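Pectate lyase (Paenibacillus sp. 0602, PDB 5GT5) cleaves the alpha-1,4-linked galacturonan backbone of pectate, and probably of partly methylated pectin, by an endo-acting beta-elimination, probably with calcium as cofactor. Local coordinates at residues Lys50-Met55 with Leu102-Ala107; Ile126-Glu131 with Asp439-Thr444; Ser339-Val344 with Thr369-Asp374. The protein carries 1 engineered substitution. All blocks are in the same frame, centred on the assembly; numbering follows the deposited sequence.

Contact 1: residues Lys50-Met55 with Leu102-Ala107; sequences KVVEIM and LTIFSA
Phe105 and Val51 meet because of their first torsions: Phe105 carries CG between its own backbone N and carbonyl carbon (chi1 82°), and Val51 sets CG1 opposite its backbone N (chi1 174°), where that methyl lies in the plane of the phenyl ring, 3.7 Å from Phe105 CE1. The setting is the right-handed parallel beta-helix of polysaccharide lyase family 1, and strands 51-54 and 102-106 are parallel neighbours from successive coils. Glu53 crosses the same ring obliquely on an extended chain, its CG 3.6 Å from Phe105 CZ and its carboxylate plane turned 23° from the ring plane; Lys438 and Tyr30 take up Glu53 OE1. Leu442 packs on both Val51 and Phe105. With Phe105 cut back to an alanine, a gap is likely to open beside Val51 and Leu442, and Glu53 CG would lose its packing partner. On the other face the packing is mostly aliphatic: Val52 CB sits 4.2 Å from Ile104 CG1, Ile54 meets Ile104 CG2 and Ser106 CB, and helix 36-43 covers Val52 and Ile54. Between the two faces the backbones are tied by alternating bonds, among them Val52 N to Thr103 O at 2.8 Å and Phe105 N to Val52 O at 3.0 Å. Near Ile54 and Ala107, one water donates to Glu53 OE2 (2.7 Å) and Ile54 O (2.8 Å) while accepting from Ala107 N (2.8 Å).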
loop_
_atom_site.group_PDB
_atom_site.type_symbol
_atom_site.label_atom_id
_atom_site.label_comp_id
_atom_site.label_asym_id
_atom_site.label_seq_id
_atom_site.Cartn_x
_atom_site.Cartn_y
_atom_site.Cartn_z
ATOM N N LYS A 50 8.650 -4.026 -16.184
ATOM C CA LYS A 50 9.144 -3.889 -14.819
ATOM C C LYS A 50 10.255 -2.868 -14.673
ATOM O O LYS A 50 10.281 -2.165 -13.655
ATOM C CB LYS A 50 9.645 -5.253 -14.329
ATOM C CG LYS A 50 8.552 -6.314 -14.230
ATOM C CD LYS A 50 7.760 -6.000 -12.951
ATOM C CE LYS A 50 6.332 -6.422 -12.968
ATOM N NZ LYS A 50 5.732 -5.971 -11.651
ATOM N N VAL A 51 11.169 -2.788 -15.642
ATOM C CA VAL A 51 12.271 -1.830 -15.594
ATOM C C VAL A 51 12.316 -1.095 -16.902
ATOM O O VAL A 51 12.302 -1.720 -17.978
ATOM C CB VAL A 51 13.619 -2.516 -15.324
ATOM C CG1 VAL A 51 14.761 -1.516 -15.427
ATOM C CG2 VAL A 51 13.613 -3.226 -13.966
ATOM N N VAL A 52 12.368 0.233 -16.811
ATOM C CA VAL A 52 12.606 1.108 -17.947
ATOM C C VAL A 52 13.972 1.787 -17.753
ATOM O O VAL A 52 14.154 2.551 -16.779
ATOM C CB VAL A 52 11.481 2.174 -18.087
ATOM C CG1 VAL A 52 11.848 3.158 -19.211
ATOM C CG2 VAL A 52 10.120 1.498 -18.355
ATOM N N GLU A 53 14.948 1.486 -18.632
ATOM C CA GLU A 53 16.233 2.164 -18.625
ATOM C C GLU A 53 16.233 3.226 -19.710
ATOM O O GLU A 53 16.212 2.917 -20.903
ATOM C CB GLU A 53 17.409 1.210 -18.838
ATOM C CG GLU A 53 18.750 1.967 -18.626
ATOM C CD GLU A 53 19.981 1.140 -18.878
ATOM O OE1 GLU A 53 19.884 -0.092 -19.004
ATOM O OE2 GLU A 53 21.068 1.751 -18.934
ATOM N N ILE A 54 16.237 4.487 -19.288
ATOM C CA ILE A 54 16.371 5.620 -20.197
ATOM C C ILE A 54 17.846 5.686 -20.607
ATOM O O ILE A 54 18.721 5.734 -19.753
ATOM C CB ILE A 54 15.987 6.922 -19.470
ATOM C CG1 ILE A 54 14.590 6.781 -18.854
ATOM C CG2 ILE A 54 16.110 8.152 -20.386
ATOM C CD1 ILE A 54 13.533 6.572 -19.877
ATOM N N MET A 55 18.126 5.651 -21.904
ATOM C CA MET A 55 19.494 5.462 -22.381
ATOM C C MET A 55 20.208 6.770 -22.704
ATOM O O MET A 55 21.445 6.802 -22.791
ATOM C CB MET A 55 19.480 4.575 -23.648
ATOM C CG MET A 55 18.803 3.200 -23.448
ATOM S SD MET A 55 19.539 2.264 -22.123
ATOM C CE MET A 55 21.141 1.874 -22.876
ATOM N N LEU A 102 7.431 -1.069 -10.622
ATOM C CA LEU A 102 8.050 -0.501 -11.811
ATOM C C LEU A 102 9.234 0.337 -11.387
ATOM O O LEU A 102 9.117 1.131 -10.459
ATOM C CB LEU A 102 7.023 0.364 -12.550
ATOM C CG LEU A 102 7.556 1.243 -13.685
ATOM C CD1 LEU A 102 8.026 0.416 -14.883
ATOM C CD2 LEU A 102 6.484 2.249 -14.110
ATOM N N THR A 103 10.370 0.180 -12.055
ATOM C CA THR A 103 11.526 1.051 -11.865
ATOM C C THR A 103 11.875 1.761 -13.158
ATOM O O THR A 103 12.055 1.116 -14.220
ATOM C CB THR A 103 12.747 0.255 -11.390
ATOM O OG1 THR A 103 12.411 -0.346 -10.133
ATOM C CG2 THR A 103 13.989 1.163 -11.191
ATOM N N ILE A 104 12.005 3.085 -13.073
ATOM C CA ILE A 104 12.455 3.903 -14.204
ATOM C C ILE A 104 13.750 4.573 -13.794
ATOM O O ILE A 104 13.798 5.218 -12.754
ATOM C CB ILE A 104 11.373 4.983 -14.592
ATOM C CG1 ILE A 104 9.987 4.339 -14.759
ATOM C CG2 ILE A 104 11.826 5.768 -15.808
ATOM C CD1 ILE A 104 8.835 5.371 -14.930
ATOM N N PHE A 105 14.805 4.449 -14.582
ATOM C CA PHE A 105 16.085 4.998 -14.192
ATOM C C PHE A 105 16.932 5.271 -15.417
ATOM O O PHE A 105 16.557 4.876 -16.533
ATOM C CB PHE A 105 16.832 4.046 -13.225
ATOM C CG PHE A 105 17.584 2.924 -13.916
ATOM C CD1 PHE A 105 16.888 1.828 -14.447
ATOM C CD2 PHE A 105 18.964 2.966 -14.010
ATOM C CE1 PHE A 105 17.581 0.806 -15.094
ATOM C CE2 PHE A 105 19.664 1.936 -14.649
ATOM C CZ PHE A 105 18.964 0.869 -15.191
ATOM N N SER A 106 18.060 5.956 -15.201
ATOM C CA SER A 106 19.129 5.955 -16.220
ATOM C C SER A 106 20.457 5.683 -15.563
ATOM O O SER A 106 20.627 5.883 -14.359
ATOM C CB SER A 106 19.175 7.274 -16.990
ATOM O OG SER A 106 19.842 8.297 -16.230
ATOM N N ALA A 107 21.421 5.229 -16.369
ATOM C CA ALA A 107 22.727 4.894 -15.848
ATOM C C ALA A 107 23.582 6.133 -15.582
ATOM O O ALA A 107 24.447 6.099 -14.736
ATOM C CB ALA A 107 23.487 3.972 -16.810
HETATM O O HOH W 1 21.099 4.400 -19.036
#

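Contact 2: residues Ile126-Glu131 with Asp439-Thr444; sequences IIRNLE and DNWLKT
Arg128 runs along the edge of the Trp441 indole, and most of its chain finds a partner there. CB starts 3.8 Å from Trp441 CE3; CD comes within 3.5 Å of Trp441 O; and NE lies in the plane of the ring, at its edge, 3.6 Å from Trp441 CE3. The bend at chi3 stands the guanidinium nearly upright against the indole, the planes 82° apart, and this puts Trp441 CE3 over one guanidinium face. NE forms a salt bridge with Asp165. At the tip, NH2 lies near Trp441 CZ3 and CE3, and NH1 gives a weak, bent bond to Trp441 O (3.1 Å, 135° at the hydrogen) and a hydrogen bond to Tyr446 OH, while Lys443 O lies close by.

Asn129, in left-handed backbone conformation at the turn between strands 125-128 and 131-133, takes the flat side of the same indole. Its CB sits over the six-membered ring, 3.6 Å from the Trp441 centroid, in a CH-pi contact, and its amide stacks at 16° to the ring, with Asn129 CG 3.3 Å from Trp441 CZ2. A bond from Gly432 N to Asn129 OD1 helps fix that amide. Trp436 and His166 meet Trp441 edge-to-face. Farther back, Ile126 CD1 touches Thr444 CG2 at 3.8 Å. The whole is a C-terminal tail folded back, some 300 residues later, over the outside of a parallel beta-helix.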
loop_
_atom_site.group_PDB
_atom_site.type_symbol
_atom_site.label_atom_id
_atom_site.label_comp_id
_atom_site.label_asym_id
_atom_site.label_seq_id
_atom_site.Cartn_x
_atom_site.Cartn_y
_atom_site.Cartn_z
ATOM N N ILE A 126 9.601 3.145 -8.554
ATOM C CA ILE A 126 10.909 3.715 -8.228
ATOM C C ILE A 126 11.365 4.526 -9.446
ATOM O O ILE A 126 11.307 4.033 -10.587
ATOM C CB ILE A 126 11.938 2.612 -7.894
ATOM C CG1 ILE A 126 11.508 1.863 -6.631
ATOM C CG2 ILE A 126 13.358 3.197 -7.822
ATOM C CD1 ILE A 126 12.500 0.768 -6.208
ATOM N N ILE A 127 11.784 5.768 -9.206
ATOM C CA ILE A 127 12.283 6.679 -10.249
ATOM C C ILE A 127 13.638 7.197 -9.786
ATOM O O ILE A 127 13.726 7.887 -8.759
ATOM C CB ILE A 127 11.322 7.832 -10.504
ATOM C CG1 ILE A 127 9.965 7.289 -10.961
ATOM C CG2 ILE A 127 11.939 8.809 -11.521
ATOM C CD1 ILE A 127 8.836 8.329 -10.965
ATOM N N ARG A 128 14.714 6.850 -10.507
ATOM C CA ARG A 128 16.058 7.205 -10.028
ATOM C C ARG A 128 17.014 7.688 -11.098
ATOM O O ARG A 128 16.999 7.239 -12.269
ATOM C CB ARG A 128 16.710 6.018 -9.285
ATOM C CG ARG A 128 15.959 5.645 -8.010
ATOM C CD ARG A 128 16.591 4.422 -7.367
ATOM N NE ARG A 128 17.729 4.757 -6.507
ATOM C CZ ARG A 128 18.503 3.848 -5.916
ATOM N NH1 ARG A 128 18.320 2.548 -6.173
ATOM N NH2 ARG A 128 19.468 4.235 -5.080
ATOM N N ASN A 129 17.904 8.594 -10.669
ATOM C CA ASN A 129 19.024 9.067 -11.508
ATOM C C ASN A 129 18.594 9.702 -12.817
ATOM O O ASN A 129 19.200 9.449 -13.887
ATOM C CB ASN A 129 20.048 7.948 -11.756
ATOM C CG ASN A 129 21.418 8.501 -12.001
ATOM O OD1 ASN A 129 21.766 9.551 -11.451
ATOM N ND2 ASN A 129 22.218 7.812 -12.790
ATOM N N LEU A 130 17.551 10.525 -12.744
ATOM C CA LEU A 130 17.069 11.290 -13.887
ATOM C C LEU A 130 17.046 12.764 -13.554
ATOM O O LEU A 130 16.768 13.160 -12.398
ATOM C CB LEU A 130 15.675 10.852 -14.275
ATOM C CG LEU A 130 15.655 9.431 -14.799
ATOM C CD1 LEU A 130 14.234 8.944 -14.770
ATOM C CD2 LEU A 130 16.188 9.440 -16.226
ATOM N N GLU A 131 17.365 13.591 -14.546
ATOM C CA GLU A 131 17.266 15.041 -14.429
ATOM C C GLU A 131 16.074 15.517 -15.253
ATOM O O GLU A 131 15.833 15.035 -16.360
ATOM C CB GLU A 131 18.559 15.732 -14.874
ATOM C CG GLU A 131 18.428 17.273 -14.844
ATOM C CD GLU A 131 19.754 17.989 -14.911
ATOM O OE1 GLU A 131 20.813 17.351 -15.077
ATOM O OE2 GLU A 131 19.739 19.236 -14.819
ATOM N N ASP A 439 23.234 -1.834 -12.274
ATOM C CA ASP A 439 22.331 -2.713 -11.518
ATOM C C ASP A 439 22.033 -2.130 -10.123
ATOM O O ASP A 439 21.013 -2.452 -9.511
ATOM C CB ASP A 439 22.912 -4.121 -11.399
ATOM C CG ASP A 439 24.213 -4.127 -10.650
ATOM O OD1 ASP A 439 25.150 -3.462 -11.133
ATOM O OD2 ASP A 439 24.301 -4.785 -9.590
ATOM N N ASN A 440 22.915 -1.263 -9.623
ATOM C CA ASN A 440 22.689 -0.687 -8.322
ATOM C C ASN A 440 21.484 0.227 -8.261
ATOM O O ASN A 440 20.947 0.457 -7.172
ATOM C CB ASN A 440 23.928 0.056 -7.874
ATOM C CG ASN A 440 25.029 -0.884 -7.481
ATOM O OD1 ASN A 440 24.934 -1.545 -6.445
ATOM N ND2 ASN A 440 26.094 -0.940 -8.298
ATOM N N TRP A 441 21.082 0.749 -9.414
ATOM C CA TRP A 441 19.900 1.601 -9.484
ATOM C C TRP A 441 18.600 0.831 -9.268
ATOM O O TRP A 441 17.571 1.429 -8.932
ATOM C CB TRP A 441 19.854 2.397 -10.797
ATOM C CG TRP A 441 20.914 3.445 -10.865
ATOM C CD1 TRP A 441 21.949 3.505 -11.756
ATOM C CD2 TRP A 441 21.086 4.569 -9.979
ATOM N NE1 TRP A 441 22.744 4.584 -11.492
ATOM C CE2 TRP A 441 22.237 5.264 -10.413
ATOM C CE3 TRP A 441 20.371 5.063 -8.867
ATOM C CZ2 TRP A 441 22.701 6.423 -9.788
ATOM C CZ3 TRP A 441 20.835 6.218 -8.235
ATOM C CH2 TRP A 441 21.998 6.883 -8.692
ATOM N N LEU A 442 18.646 -0.492 -9.395
ATOM C CA LEU A 442 17.471 -1.327 -9.171
ATOM C C LEU A 442 17.325 -1.778 -7.726
ATOM O O LEU A 442 16.268 -2.250 -7.335
ATOM C CB LEU A 442 17.547 -2.574 -10.069
ATOM C CG LEU A 442 17.681 -2.339 -11.572
ATOM C CD1 LEU A 442 17.554 -3.687 -12.323
ATOM C CD2 LEU A 442 16.678 -1.340 -12.096
ATOM N N LYS A 443 18.395 -1.673 -6.953
ATOM C CA LYS A 443 18.385 -2.137 -5.556
ATOM C C LYS A 443 17.765 -1.126 -4.608
ATOM O O LYS A 443 17.726 0.084 -4.899
ATOM C CB LYS A 443 19.825 -2.392 -5.114
ATOM C CG LYS A 443 20.591 -3.405 -5.993
ATOM C CD LYS A 443 22.039 -3.503 -5.488
ATOM C CE LYS A 443 22.893 -4.381 -6.360
ATOM N NZ LYS A 443 24.341 -4.218 -5.987
ATOM N N THR A 444 17.329 -1.602 -3.453
ATOM C CA THR A 444 16.795 -0.702 -2.429
ATOM C C THR A 444 17.611 -0.727 -1.147
ATOM O O THR A 444 17.340 0.050 -0.229
ATOM C CB THR A 444 15.337 -0.999 -2.101
ATOM O OG1 THR A 444 15.220 -2.340 -1.611
ATOM C CG2 THR A 444 14.478 -0.819 -3.341
#

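Contact 3: residues Ser339-Val344 with Thr369-Asp374; sequences SVIKDV and TIYSLD
Tyr371 and Ile341 pack side by side on one face of the strand pair, Ile341 CG2 lying near the plane of the phenol at its edge, 3.6 Å from Tyr371 CD1. With CG opposite its backbone N (chi1 179°), Tyr371 extends its ring alongside Ile341 until OH donates to Val344 O at 2.7 Å, so the hydroxyl holds the chain just past the end of strand 340-342. Beside it the carboxylate of Asp343 works as a second tie: OD1 accepts Asp374 N at 2.9 Å, nearly along its own C-O axis, and takes a water that also donates to Ser372 OG, which bonds to Ser376 O as well. The Asp343 backbone is gripped too, its N bonded almost straight to Ser372 O (2.7 Å, 178°).

One shell out, Lys342 NZ forms a salt bridge with Asp343 OD2 at 3.1 Å, coming from above the carboxylate plane, and also bonds to Thr295. Arg298 pairs with Asp374 OD2. Together these cations would probably ease the closeness of Asp343 OD1 and Asp374 OD1, 4.1 Å apart. At the opposite end, Thr369 OG1 accepts Ser339 N at 3.2 Å and is itself bonded to Ala367 O. Pro388 and Leu389 pack on the Tyr371 ring from a later loop. Strands 340-342 and 369-372, each followed by an aspartate in left-handed conformation, Asp343 and Asp374, are parallel neighbours from adjacent coils near the C-terminal end of the parallel beta-helix.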
loop_
_atom_site.group_PDB
_atom_site.type_symbol
_atom_site.label_atom_id
_atom_site.label_comp_id
_atom_site.label_asym_id
_atom_site.label_seq_id
_atom_site.Cartn_x
_atom_site.Cartn_y
_atom_site.Cartn_z
ATOM N N SER A 339 18.435 19.515 9.892
ATOM C CA SER A 339 18.522 20.122 8.575
ATOM C C SER A 339 19.289 21.441 8.625
ATOM O O SER A 339 19.739 21.860 9.704
ATOM C CB SER A 339 17.117 20.291 8.017
ATOM O OG SER A 339 16.556 18.995 7.763
ATOM N N VAL A 340 19.487 22.045 7.453
ATOM C CA VAL A 340 20.140 23.344 7.305
ATOM C C VAL A 340 19.227 24.261 6.499
ATOM O O VAL A 340 18.773 23.885 5.407
ATOM C CB VAL A 340 21.476 23.170 6.549
ATOM C CG1 VAL A 340 22.115 24.534 6.319
ATOM C CG2 VAL A 340 22.406 22.222 7.323
ATOM N N ILE A 341 18.939 25.447 7.035
ATOM C CA ILE A 341 18.062 26.418 6.384
ATOM C C ILE A 341 18.801 27.737 6.324
ATOM O O ILE A 341 19.251 28.258 7.363
ATOM C CB ILE A 341 16.738 26.573 7.165
ATOM C CG1 ILE A 341 16.013 25.210 7.190
ATOM C CG2 ILE A 341 15.829 27.617 6.533
ATOM C CD1 ILE A 341 14.718 25.215 7.978
ATOM N N LYS A 342 18.932 28.273 5.126
ATOM C CA LYS A 342 19.652 29.510 4.906
ATOM C C LYS A 342 18.851 30.486 4.081
ATOM O O LYS A 342 18.419 30.158 2.958
ATOM C CB LYS A 342 21.003 29.228 4.232
ATOM C CG LYS A 342 21.860 30.491 4.091
ATOM C CD LYS A 342 23.241 30.175 3.573
ATOM C CE LYS A 342 24.087 31.438 3.599
ATOM N NZ LYS A 342 23.604 32.421 2.610
ATOM N N ASP A 343 18.676 31.683 4.642
ATOM C CA ASP A 343 18.090 32.820 3.947
ATOM C C ASP A 343 16.643 32.586 3.527
ATOM O O ASP A 343 16.167 33.117 2.530
ATOM C CB ASP A 343 18.991 33.270 2.798
ATOM C CG ASP A 343 20.191 34.072 3.294
ATOM O OD1 ASP A 343 20.147 34.524 4.460
ATOM O OD2 ASP A 343 21.158 34.276 2.518
ATOM N N VAL A 344 15.944 31.826 4.357
ATOM C CA VAL A 344 14.496 31.657 4.259
ATOM C C VAL A 344 13.877 32.450 5.402
ATOM O O VAL A 344 14.143 32.165 6.574
ATOM C CB VAL A 344 14.099 30.167 4.366
ATOM C CG1 VAL A 344 12.579 30.031 4.407
ATOM C CG2 VAL A 344 14.692 29.359 3.179
ATOM N N THR A 369 18.144 21.926 14.121
ATOM C CA THR A 369 18.362 22.418 12.769
ATOM C C THR A 369 19.138 23.710 12.801
ATOM O O THR A 369 18.960 24.543 13.694
ATOM C CB THR A 369 16.999 22.566 12.097
ATOM O OG1 THR A 369 16.555 21.253 11.750
ATOM C CG2 THR A 369 17.041 23.374 10.844
ATOM N N ILE A 370 20.035 23.859 11.840
ATOM C CA ILE A 370 20.843 25.055 11.672
ATOM C C ILE A 370 20.107 26.062 10.807
ATOM O O ILE A 370 19.616 25.710 9.732
ATOM C CB ILE A 370 22.205 24.662 11.054
ATOM C CG1 ILE A 370 22.975 23.799 12.065
ATOM C CG2 ILE A 370 23.021 25.893 10.647
ATOM C CD1 ILE A 370 24.292 23.192 11.495
ATOM N N TYR A 371 20.015 27.302 11.286
ATOM C CA TYR A 371 19.294 28.351 10.594
ATOM C C TYR A 371 20.136 29.609 10.513
ATOM O O TYR A 371 20.819 29.983 11.486
ATOM C CB TYR A 371 17.985 28.648 11.329
ATOM C CG TYR A 371 17.174 29.738 10.713
ATOM C CD1 TYR A 371 16.419 29.508 9.560
ATOM C CD2 TYR A 371 17.176 31.013 11.264
ATOM C CE1 TYR A 371 15.659 30.548 8.989
ATOM C CE2 TYR A 371 16.447 32.053 10.705
ATOM C CZ TYR A 371 15.686 31.817 9.566
ATOM O OH TYR A 371 14.953 32.849 9.035
ATOM N N SER A 372 20.083 30.282 9.369
ATOM C CA SER A 372 20.779 31.557 9.172
ATOM C C SER A 372 19.936 32.450 8.281
ATOM O O SER A 372 19.415 31.994 7.267
ATOM C CB SER A 372 22.145 31.320 8.538
ATOM O OG SER A 372 22.801 32.560 8.281
ATOM N N LEU A 373 19.789 33.718 8.670
ATOM C CA LEU A 373 19.078 34.690 7.849
ATOM C C LEU A 373 19.894 35.976 7.855
ATOM O O LEU A 373 20.109 36.578 8.921
ATOM C CB LEU A 373 17.660 34.971 8.391
ATOM C CG LEU A 373 16.846 35.985 7.560
ATOM C CD1 LEU A 373 16.552 35.402 6.171
ATOM C CD2 LEU A 373 15.536 36.394 8.259
ATOM N N ASP A 374 20.349 36.394 6.680
ATOM C CA ASP A 374 21.111 37.641 6.545
ATOM C C ASP A 374 22.306 37.658 7.491
ATOM O O ASP A 374 22.578 38.669 8.138
ATOM C CB ASP A 374 20.214 38.857 6.788
ATOM C CG ASP A 374 19.024 38.914 5.849
ATOM O OD1 ASP A 374 19.155 38.503 4.679
ATOM O OD2 ASP A 374 17.952 39.364 6.288
HETATM O O HOH W 2 22.659 34.101 5.977
#

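Contacts 1 and 2 are neighbours, with centres 7 Å apart. Strands 102-106 and 125-128 lie side by side, Ser106 OG probably bonds to Asn129 O, and Phe105 CD2 packs on Trp441 CB, making one continuous buried region. Contact 3 sits across the chain's centre, about 36 Å from contact 1 between centres, and is only partly buried. Contacts 1 and 3 repeat the same parallel coil-to-coil pairing, and both are tied by backbone bonds; around these, contact 1 is mainly apolar, while contact 3 adds more polar side-chain ties at its ends. Contact 2 has no strand pairing: there the tail is held by side chains, one of them reaching a backbone carbonyl.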